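PDB 4H7N: aldehyde dehydrogenase from Anabaena variabilis, which probably oxidises aldehydes to carboxylic acids with NAD+ as the electron acceptor, as other members of the aldehyde dehydrogenase family do. Local coordinates for residues T352-N355 with V360-E363; I269-V274 with V354-K359. One frame throughout, in Å; residues are numbered along the deposited sequence.

Contact 1. Residues T352-N355 with V360-E363; sequences TNVN and VMTE
The loop that carries the chain from strand 349-352 to strand 369-375 folds back on itself here, bringing Val354 and Asn355 against Met361, a selenomethionine in this crystal. Met361 contributes more of the buried surface than any other single residue. Its selenium lies 3.5 Å from CG2 of Val354, with Val354 CB a little farther off at 3.8 Å, so one branch of the valine does the touching while the two side chains cross at about a right angle. A bend at chi3 (94°) carries CE of Met361 off toward Tyr273 OH. The other half of the contact is made by the backbone of Asn355: its O sits 3.5 Å from CB of Met361 and 3.8 Å from SE. CB of Asn355 leads away from Met361, and OD1 accepts from both OG and N of Ser357. Met373 of strand 369-375 packs against both Val354 and Met361, and Arg271 of strand 269-275 also touches the selenomethionine. The two parts of the loop thus meet through van der Waals contact; no directional bond fixes them to each other, and the fit probably depends on the side chains around Met361.

Contact 2. Residues I269-V274 with V354-K359; sequences IERIYV and VNHSMK
Tyr273 and His356 meet through a short hydrogen bond, 2.6 Å from OH to NE2, in which either could be the donor. The two side chains come from opposite directions, and the phenol oxygen reaches the imidazole at its edge, near the ring plane. The rings meet rim to rim, centroids 5.8 Å apart and planes at 59°, without stacking. Arg271 adds a second bond to the same oxygen: its NH1 donates to Tyr273 OH over 2.8 Å, with OH tilted 17° from the guanidinium plane, and backbone carbonyls of Lys236, Leu384 and Ala385 take its other N-H groups. A bend at chi3 (-88°) turns the guanidinium out of line with the arginine chain, and NH1 comes within 3.9 Å of CE1 of His356. The other ring nitrogen, ND1, is bonded to Asp387 OD2, which probably helps fix the ring's rotation. Within 354-359, Ser357 N bonds to Asn355 OD1 in an Asx turn, and Met358 N to Asn355 O across a type I beta turn. These bonds shape the loop presenting His356; the Arg271-Tyr273-His356 chain links it to a seven-stranded mixed sheet, consistent with the aldehyde dehydrogenase catalytic domain, away from the predicted active site.

Overall arrangement
Both contacts involve the loop between strands 349-352 and 369-375, and their centres lie about 3 Å apart. Their ranges overlap at Val354 and Asn355, which touch the other segment only in contact 1. They are largely buried, although Asn355 and His356 remain partly exposed, and both lie away from the predicted active-site Glu232. Their reach differs: contact 1 closes the loop on itself over a few residues, whereas contact 2 ties it to strand 269-275, some 80 residues earlier in sequence and next to strand 369-375 in the sheet. Contact 1 has no hydrogen bond and rests on van der Waals packing, whereas contact 2 is held by a side-chain hydrogen bond. They join at Met361, whose CE lies 3.6 Å from Tyr273 OH.

Contact 1. Residues T352-N355 with V360-E363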
ATOM      1  N   THR A 352      14.682  32.110  20.066  1.00 34.97           N
ATOM      2  CA  THR A 352      15.893  31.385  20.480  1.00 34.43           C
ATOM      3  C   THR A 352      15.742  31.009  21.973  1.00 34.74           C
ATOM      4  O   THR A 352      14.697  31.265  22.596  1.00 34.00           O
ATOM      5  CB  THR A 352      17.201  32.195  20.229  1.00 36.16           C
ATOM      6  OG1 THR A 352      17.230  33.359  21.053  1.00 34.22           O
ATOM      7  CG2 THR A 352      17.361  32.631  18.733  1.00 36.26           C
ATOM      8  N   ASN A 353      16.794  30.423  22.524  1.00 34.73           N
ATOM      9  CA  ASN A 353      16.741  29.771  23.826  1.00 37.27           C
ATOM     10  C   ASN A 353      15.605  28.754  23.871  1.00 36.54           C
ATOM     11  O   ASN A 353      14.783  28.777  24.760  1.00 36.88           O
ATOM     12  CB  ASN A 353      16.550  30.810  24.904  1.00 40.27           C
ATOM     13  CG  ASN A 353      17.136  30.375  26.229  1.00 43.12           C
ATOM     14  OD1 ASN A 353      18.295  29.978  26.299  1.00 43.46           O
ATOM     15  ND2 ASN A 353      16.336  30.452  27.293  1.00 45.05           N
ATOM     16  N   VAL A 354      15.535  27.905  22.845  1.00 35.60           N
ATOM     17  CA  VAL A 354      14.433  26.926  22.690  1.00 34.31           C
ATOM     18  C   VAL A 354      14.997  25.525  22.844  1.00 34.30           C
ATOM     19  O   VAL A 354      16.226  25.326  22.781  1.00 34.36           O
ATOM     20  CB  VAL A 354      13.716  27.055  21.344  1.00 35.08           C
ATOM     21  CG1 VAL A 354      13.013  28.393  21.233  1.00 33.84           C
ATOM     22  CG2 VAL A 354      14.691  26.903  20.170  1.00 34.69           C
ATOM     23  N   ASN A 355      14.118  24.578  23.124  1.00 33.50           N
ATOM     24  CA  ASN A 355      14.536  23.192  23.294  1.00 35.26           C
ATOM     25  C   ASN A 355      13.353  22.244  23.127  1.00 35.32           C
ATOM     26  O   ASN A 355      12.207  22.674  22.925  1.00 32.67           O
ATOM     27  CB  ASN A 355      15.263  22.986  24.621  1.00 36.88           C
ATOM     28  CG  ASN A 355      14.370  23.206  25.819  1.00 38.98           C
ATOM     29  OD1 ASN A 355      13.334  22.587  25.968  1.00 38.67           O
ATOM     30  ND2 ASN A 355      14.775  24.107  26.685  1.00 43.50           N
ATOM     31  N   VAL A 360       6.408  23.888  20.702  1.00 34.15           N
ATOM     32  CA  VAL A 360       6.769  24.463  19.409  1.00 33.04           C
ATOM     33  C   VAL A 360       7.890  23.675  18.694  1.00 31.41           C
ATOM     34  O   VAL A 360       8.089  23.819  17.499  1.00 31.14           O
ATOM     35  CB  VAL A 360       7.127  25.965  19.585  1.00 33.41           C
ATOM     36  CG1 VAL A 360       8.544  26.132  20.107  1.00 33.26           C
ATOM     37  CG2 VAL A 360       6.923  26.721  18.288  1.00 33.88           C
HETATM   38  N   MSE A 361       8.644  22.881  19.442  1.00 31.06           N
HETATM   39  CA  MSE A 361       9.683  22.021  18.881  1.00 32.32           C
HETATM   40  C   MSE A 361       9.288  20.567  18.711  1.00 33.70           C
HETATM   41  O   MSE A 361      10.071  19.766  18.177  1.00 31.63           O
HETATM   42  CB  MSE A 361      10.951  22.242  19.719  1.00 35.47           C
HETATM   43  CG  MSE A 361      11.454  23.623  19.278  1.00 39.64           C
HETATM   44 SE   MSE A 361      13.374  23.756  19.518  0.85 48.86          SE
HETATM   45  CE  MSE A 361      13.771  23.200  17.674  1.00 39.62           C
ATOM     46  N   THR A 362       8.087  20.194  19.142  1.00 33.99           N
ATOM     47  CA  THR A 362       7.704  18.805  19.084  1.00 35.80           C
ATOM     48  C   THR A 362       6.352  18.581  18.391  1.00 35.73           C
ATOM     49  O   THR A 362       6.278  17.717  17.553  1.00 38.97           O
ATOM     50  CB  THR A 362       7.653  18.177  20.468  1.00 36.90           C
ATOM     51  OG1 THR A 362       6.698  18.872  21.255  1.00 34.28           O
ATOM     52  CG2 THR A 362       9.021  18.226  21.127  1.00 38.62           C
ATOM     53  N   GLU A 363       5.311  19.341  18.713  1.00 32.10           N
ATOM     54  CA  GLU A 363       3.997  19.156  18.092  1.00 31.37           C
ATOM     55  C   GLU A 363       3.881  20.072  16.874  1.00 30.14           C
ATOM     56  O   GLU A 363       4.445  21.148  16.873  1.00 28.64           O
ATOM     57  CB  GLU A 363       2.877  19.443  19.089  1.00 35.64           C
ATOM     58  CG  GLU A 363       2.928  18.498  20.299  1.00 40.04           C
ATOM     59  CD  GLU A 363       2.026  18.919  21.455  1.00 45.62           C
ATOM     60  OE1 GLU A 363       1.106  19.741  21.270  1.00 45.00           O
ATOM     61  OE2 GLU A 363       2.249  18.414  22.577  1.00 53.74           O
TER

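Contact 2. Residues I269-V274 with V354-K359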
ATOM      1  N   ILE A 269       9.066  24.337   7.255  1.00 22.34           N
ATOM      2  CA  ILE A 269      10.196  24.170   8.162  1.00 23.00           C
ATOM      3  C   ILE A 269       9.719  24.656   9.558  1.00 24.60           C
ATOM      4  O   ILE A 269       9.344  25.822   9.712  1.00 26.05           O
ATOM      5  CB  ILE A 269      11.435  24.969   7.726  1.00 24.78           C
ATOM      6  CG1 ILE A 269      11.975  24.524   6.359  1.00 26.10           C
ATOM      7  CG2 ILE A 269      12.521  24.881   8.811  1.00 25.55           C
ATOM      8  CD1 ILE A 269      12.254  23.017   6.260  1.00 26.26           C
ATOM      9  N   GLU A 270       9.736  23.778  10.551  1.00 24.41           N
ATOM     10  CA  GLU A 270       9.228  24.131  11.857  1.00 25.42           C
ATOM     11  C   GLU A 270      10.281  24.055  12.966  1.00 26.29           C
ATOM     12  O   GLU A 270       9.990  24.376  14.101  1.00 26.71           O
ATOM     13  CB  GLU A 270       8.064  23.217  12.190  1.00 27.99           C
ATOM     14  CG  GLU A 270       6.800  23.519  11.364  1.00 27.89           C
ATOM     15  CD  GLU A 270       5.461  23.114  12.034  1.00 29.33           C
ATOM     16  OE1 GLU A 270       5.451  22.738  13.224  1.00 27.15           O
ATOM     17  OE2 GLU A 270       4.418  23.160  11.321  1.00 30.14           O
ATOM     18  N   ARG A 271      11.482  23.593  12.643  1.00 27.31           N
ATOM     19  CA  ARG A 271      12.599  23.505  13.607  1.00 27.28           C
ATOM     20  C   ARG A 271      13.900  23.761  12.861  1.00 25.99           C
ATOM     21  O   ARG A 271      14.082  23.221  11.796  1.00 27.56           O
ATOM     22  CB  ARG A 271      12.739  22.116  14.182  1.00 26.81           C
ATOM     23  CG  ARG A 271      11.435  21.567  14.667  1.00 27.98           C
ATOM     24  CD  ARG A 271      11.634  20.200  15.264  1.00 26.45           C
ATOM     25  NE  ARG A 271      11.549  19.120  14.310  1.00 24.55           N
ATOM     26  CZ  ARG A 271      12.346  18.042  14.303  1.00 25.01           C
ATOM     27  NH1 ARG A 271      13.409  17.952  15.101  1.00 26.04           N
ATOM     28  NH2 ARG A 271      12.130  17.076  13.428  1.00 24.46           N
ATOM     29  N   ILE A 272      14.791  24.553  13.438  1.00 26.91           N
ATOM     30  CA  ILE A 272      16.002  24.976  12.777  1.00 26.46           C
ATOM     31  C   ILE A 272      17.202  24.757  13.713  1.00 27.13           C
ATOM     32  O   ILE A 272      17.199  25.260  14.860  1.00 26.51           O
ATOM     33  CB  ILE A 272      15.891  26.453  12.388  1.00 27.40           C
ATOM     34  CG1 ILE A 272      14.707  26.665  11.432  1.00 27.35           C
ATOM     35  CG2 ILE A 272      17.149  26.871  11.668  1.00 28.21           C
ATOM     36  CD1 ILE A 272      14.214  28.120  11.445  1.00 28.50           C
ATOM     37  N   TYR A 273      18.163  23.953  13.251  1.00 25.67           N
ATOM     38  CA  TYR A 273      19.361  23.613  14.008  1.00 26.17           C
ATOM     39  C   TYR A 273      20.562  24.219  13.299  1.00 27.71           C
ATOM     40  O   TYR A 273      20.734  24.000  12.108  1.00 28.69           O
ATOM     41  CB  TYR A 273      19.489  22.089  14.119  1.00 27.46           C
ATOM     42  CG  TYR A 273      18.257  21.485  14.753  1.00 27.20           C
ATOM     43  CD1 TYR A 273      18.084  21.502  16.128  1.00 27.37           C
ATOM     44  CD2 TYR A 273      17.218  20.988  13.952  1.00 27.33           C
ATOM     45  CE1 TYR A 273      16.914  21.044  16.710  1.00 28.02           C
ATOM     46  CE2 TYR A 273      16.055  20.489  14.509  1.00 27.00           C
ATOM     47  CZ  TYR A 273      15.905  20.529  15.890  1.00 27.18           C
ATOM     48  OH  TYR A 273      14.762  20.023  16.409  1.00 26.60           O
ATOM     49  N   VAL A 274      21.396  24.988  14.018  1.00 28.14           N
ATOM     50  CA  VAL A 274      22.519  25.685  13.389  1.00 29.78           C
ATOM     51  C   VAL A 274      23.809  25.452  14.161  1.00 30.68           C
ATOM     52  O   VAL A 274      23.834  25.534  15.392  1.00 30.28           O
ATOM     53  CB  VAL A 274      22.268  27.210  13.343  1.00 30.41           C
ATOM     54  CG1 VAL A 274      23.335  27.895  12.506  1.00 32.80           C
ATOM     55  CG2 VAL A 274      20.891  27.504  12.766  1.00 31.40           C
ATOM     56  N   VAL A 354      15.535  27.905  22.845  1.00 35.60           N
ATOM     57  CA  VAL A 354      14.433  26.926  22.690  1.00 34.31           C
ATOM     58  C   VAL A 354      14.997  25.525  22.844  1.00 34.30           C
ATOM     59  O   VAL A 354      16.226  25.326  22.781  1.00 34.36           O
ATOM     60  CB  VAL A 354      13.716  27.055  21.344  1.00 35.08           C
ATOM     61  CG1 VAL A 354      13.013  28.393  21.233  1.00 33.84           C
ATOM     62  CG2 VAL A 354      14.691  26.903  20.170  1.00 34.69           C
ATOM     63  N   ASN A 355      14.118  24.578  23.124  1.00 33.50           N
ATOM     64  CA  ASN A 355      14.536  23.192  23.294  1.00 35.26           C
ATOM     65  C   ASN A 355      13.353  22.244  23.127  1.00 35.32           C
ATOM     66  O   ASN A 355      12.207  22.674  22.925  1.00 32.67           O
ATOM     67  CB  ASN A 355      15.263  22.986  24.621  1.00 36.88           C
ATOM     68  CG  ASN A 355      14.370  23.206  25.819  1.00 38.98           C
ATOM     69  OD1 ASN A 355      13.334  22.587  25.968  1.00 38.67           O
ATOM     70  ND2 ASN A 355      14.775  24.107  26.685  1.00 43.50           N
ATOM     71  N   HIS A 356      13.636  20.954  23.188  1.00 36.58           N
ATOM     72  CA  HIS A 356      12.633  19.962  22.873  1.00 35.24           C
ATOM     73  C   HIS A 356      11.704  19.681  24.072  1.00 37.51           C
ATOM     74  O   HIS A 356      10.840  18.808  23.970  1.00 36.89           O
ATOM     75  CB  HIS A 356      13.311  18.683  22.354  1.00 35.86           C
ATOM     76  CG  HIS A 356      13.788  18.772  20.935  1.00 35.12           C
ATOM     77  ND1 HIS A 356      13.892  17.666  20.123  1.00 37.86           N
ATOM     78  CD2 HIS A 356      14.166  19.828  20.172  1.00 38.30           C
ATOM     79  CE1 HIS A 356      14.320  18.029  18.921  1.00 38.05           C
ATOM     80  NE2 HIS A 356      14.480  19.340  18.915  1.00 36.52           N
ATOM     81  N   SER A 357      11.810  20.439  25.176  1.00 35.67           N
ATOM     82  CA  SER A 357      10.737  20.374  26.193  1.00 37.02           C
ATOM     83  C   SER A 357       9.508  21.180  25.748  1.00 36.85           C
ATOM     84  O   SER A 357       8.446  21.055  26.336  1.00 36.26           O
ATOM     85  CB  SER A 357      11.197  20.905  27.552  1.00 38.64           C
ATOM     86  OG  SER A 357      11.312  22.321  27.525  1.00 37.96           O
HETATM   87  N   MSE A 358       9.642  22.000  24.706  1.00 34.06           N
HETATM   88  CA  MSE A 358       8.557  22.904  24.299  1.00 33.49           C
HETATM   89  C   MSE A 358       7.715  22.330  23.161  1.00 33.58           C
HETATM   90  O   MSE A 358       8.227  21.665  22.225  1.00 34.63           O
HETATM   91  CB  MSE A 358       9.144  24.264  23.828  1.00 33.76           C
HETATM   92  CG  MSE A 358      10.052  24.942  24.816  1.00 33.99           C
HETATM   93 SE   MSE A 358      11.064  26.386  23.908  1.00 36.35          SE
HETATM   94  CE  MSE A 358      11.891  27.055  25.548  1.00 36.58           C
ATOM     95  N   LYS A 359       6.419  22.641  23.177  1.00 34.43           N
ATOM     96  CA  LYS A 359       5.511  22.200  22.132  1.00 34.66           C
ATOM     97  C   LYS A 359       5.913  22.659  20.773  1.00 33.29           C
ATOM     98  O   LYS A 359       5.750  21.940  19.786  1.00 29.81           O
ATOM     99  CB  LYS A 359       4.129  22.767  22.374  1.00 38.49           C
ATOM    100  CG  LYS A 359       3.424  22.173  23.578  1.00 41.40           C
ATOM    101  CD  LYS A 359       2.145  22.967  23.785  1.00 43.07           C
ATOM    102  CE  LYS A 359       1.535  22.748  25.147  1.00 46.38           C
ATOM    103  NZ  LYS A 359       0.504  21.695  25.030  1.00 48.90           N
TER